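3-hydroxyadipyl-CoA dehydrogenase (Escherichia coli, PDB 3MOG) oxidises (3S)-3-hydroxyadipyl-CoA to 3-oxoadipyl-CoA with NAD+ as hydride acceptor, a step in the breakdown of phenylacetate, and works as a homotrimer. Local coordinates at residues C[213-218]-C[380-385]. Sequence-based numbering, arbitrary orientation.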
loop_
_atom_site.group_PDB
_atom_site.type_symbol
_atom_site.label_atom_id
_atom_site.label_comp_id
_atom_site.label_asym_id
_atom_site.label_seq_id
_atom_site.Cartn_x
_atom_site.Cartn_y
_atom_site.Cartn_z
ATOM N N PRO C 213 5.491 -27.615 7.366
ATOM C CA PRO C 213 4.080 -27.259 7.584
ATOM C C PRO C 213 3.410 -28.053 8.704
ATOM O O PRO C 213 2.576 -27.504 9.441
ATOM C CB PRO C 213 3.407 -27.562 6.242
ATOM C CG PRO C 213 4.458 -28.179 5.358
ATOM C CD PRO C 213 5.794 -27.846 5.937
ATOM N N GLU C 214 3.789 -29.325 8.823
ATOM C CA GLU C 214 3.307 -30.234 9.873
ATOM C C GLU C 214 3.685 -29.743 11.258
ATOM O O GLU C 214 2.965 -29.971 12.214
ATOM C CB GLU C 214 3.897 -31.658 9.709
ATOM C CG GLU C 214 3.978 -32.189 8.295
ATOM C CD GLU C 214 5.324 -31.905 7.640
ATOM O OE1 GLU C 214 6.362 -32.373 8.164
ATOM O OE2 GLU C 214 5.342 -31.221 6.594
ATOM N N VAL C 215 4.839 -29.094 11.366
ATOM C CA VAL C 215 5.323 -28.603 12.652
ATOM C C VAL C 215 4.545 -27.326 13.053
ATOM O O VAL C 215 4.120 -27.188 14.208
ATOM C CB VAL C 215 6.866 -28.419 12.631
ATOM C CG1 VAL C 215 7.372 -27.761 13.903
ATOM C CG2 VAL C 215 7.556 -29.776 12.450
ATOM N N ILE C 216 4.339 -26.425 12.086
ATOM C CA ILE C 216 3.514 -25.233 12.289
ATOM C C ILE C 216 2.104 -25.627 12.721
ATOM O O ILE C 216 1.592 -25.098 13.712
ATOM C CB ILE C 216 3.421 -24.377 11.008
ATOM C CG1 ILE C 216 4.823 -24.030 10.494
ATOM C CG2 ILE C 216 2.556 -23.142 11.263
ATOM C CD1 ILE C 216 4.867 -23.275 9.140
ATOM N N ASP C 217 1.491 -26.575 12.002
ATOM C CA ASP C 217 0.156 -27.075 12.364
ATOM C C ASP C 217 0.083 -27.743 13.749
ATOM O O ASP C 217 -0.937 -27.649 14.446
ATOM C CB ASP C 217 -0.377 -28.046 11.307
ATOM C CG ASP C 217 -0.828 -27.345 10.029
ATOM O OD1 ASP C 217 -0.930 -26.100 9.997
ATOM O OD2 ASP C 217 -1.073 -28.051 9.039
ATOM N N ALA C 218 1.169 -28.399 14.149
ATOM C CA ALA C 218 1.190 -29.121 15.423
ATOM C C ALA C 218 1.312 -28.166 16.599
ATOM O O ALA C 218 0.692 -28.375 17.631
ATOM C CB ALA C 218 2.319 -30.147 15.444
ATOM N N LEU C 380 9.512 -29.597 20.012
ATOM C CA LEU C 380 9.833 -29.475 18.577
ATOM C C LEU C 380 10.803 -28.334 18.351
ATOM O O LEU C 380 10.585 -27.233 18.847
ATOM C CB LEU C 380 8.575 -29.227 17.751
ATOM C CG LEU C 380 7.514 -30.319 17.691
ATOM C CD1 LEU C 380 6.255 -29.768 17.094
ATOM C CD2 LEU C 380 7.996 -31.507 16.876
ATOM N N GLN C 381 11.875 -28.587 17.606
ATOM C CA GLN C 381 12.883 -27.558 17.375
ATOM C C GLN C 381 12.717 -26.884 16.016
ATOM O O GLN C 381 12.640 -27.565 14.986
ATOM C CB GLN C 381 14.296 -28.128 17.521
ATOM C CG GLN C 381 15.350 -27.052 17.684
ATOM C CD GLN C 381 16.726 -27.590 18.053
ATOM O OE1 GLN C 381 16.908 -28.787 18.308
ATOM N NE2 GLN C 381 17.706 -26.691 18.098
ATOM N N ILE C 382 12.667 -25.547 16.018
ATOM C CA ILE C 382 12.475 -24.773 14.782
ATOM C C ILE C 382 13.549 -23.694 14.630
ATOM O O ILE C 382 14.433 -23.592 15.474
ATOM C CB ILE C 382 11.055 -24.151 14.722
ATOM C CG1 ILE C 382 10.851 -23.117 15.829
ATOM C CG2 ILE C 382 9.973 -25.242 14.830
ATOM C CD1 ILE C 382 9.471 -22.406 15.779
ATOM N N ALA C 383 13.478 -22.885 13.571
ATOM C CA ALA C 383 14.433 -21.787 13.417
ATOM C C ALA C 383 14.220 -20.683 14.476
ATOM O O ALA C 383 13.157 -20.598 15.091
ATOM C CB ALA C 383 14.388 -21.219 12.009
ATOM N N ASP C 384 15.257 -19.881 14.700
ATOM C CA ASP C 384 15.260 -18.787 15.665
ATOM C C ASP C 384 14.487 -17.586 15.083
ATOM O O ASP C 384 15.061 -16.600 14.624
ATOM C CB ASP C 384 16.713 -18.433 16.029
ATOM C CG ASP C 384 16.826 -17.591 17.293
ATOM O OD1 ASP C 384 15.825 -17.399 18.013
ATOM O OD2 ASP C 384 17.941 -17.113 17.572
ATOM N N TYR C 385 13.167 -17.712 15.138
ATOM C CA TYR C 385 12.226 -16.844 14.465
ATOM C C TYR C 385 11.517 -15.966 15.508
ATOM O O TYR C 385 10.909 -16.494 16.441
ATOM C CB TYR C 385 11.221 -17.750 13.765
ATOM C CG TYR C 385 10.212 -17.107 12.849
ATOM C CD1 TYR C 385 10.614 -16.364 11.719
ATOM C CD2 TYR C 385 8.845 -17.313 13.056
ATOM C CE1 TYR C 385 9.678 -15.821 10.857
ATOM C CE2 TYR C 385 7.898 -16.768 12.194
ATOM C CZ TYR C 385 8.323 -16.028 11.095
ATOM O OH TYR C 385 7.390 -15.488 10.243
#
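Two domains of the 3-hydroxyacyl-CoA dehydrogenase chain meet where Val215, in the first turn of helix 213-223, rests against Leu380 of strand 378-381 and Ile382, two residues on in the sequence. The helix belongs to the first helical C-terminal domain, and the strand forms one border of the sheet in the reduced Rossmann-fold domain. Val215 carries the contact through a single methyl. Its CG1 lies 3.7 Å from CG2 of Ile382 and 3.9 Å from CD1 of Leu380, so one branch serves two partners. That branch is anti to the backbone N (chi1 174°), which sends it out from the helix toward the strand. A beta-branched residue suits this place because its short, stiff side chain holds the methyl in position with little freedom to swing.

Leu380, whose CA is the nearest of segment 380-385 to that of Val215, meets it tip to tip through CD1, and CD1 also approaches CB of Ala218 at 4.3 Å. Val215 and Ala218, three residues apart, fall on the same side of the helix, and the small alanine leaves room for the leucine's end beside it. The CB of Gln381 points away from the helix, whereas those of Leu380 and Ile382 point toward the helix, the alternation of an extended chain; the polar amide of Gln381 suits its exposed position. Ile382 comes in at a slant, with its gamma methyl rather than its longer branch touching Val215. Backbone hydrogen bonds join Leu380 to Val352 and Ile354, and Ile382 to Ile354, of strand 351-356, and fix this edge. On another side of the helix, buried Ile216 packs on helices 196-207 and 230-237.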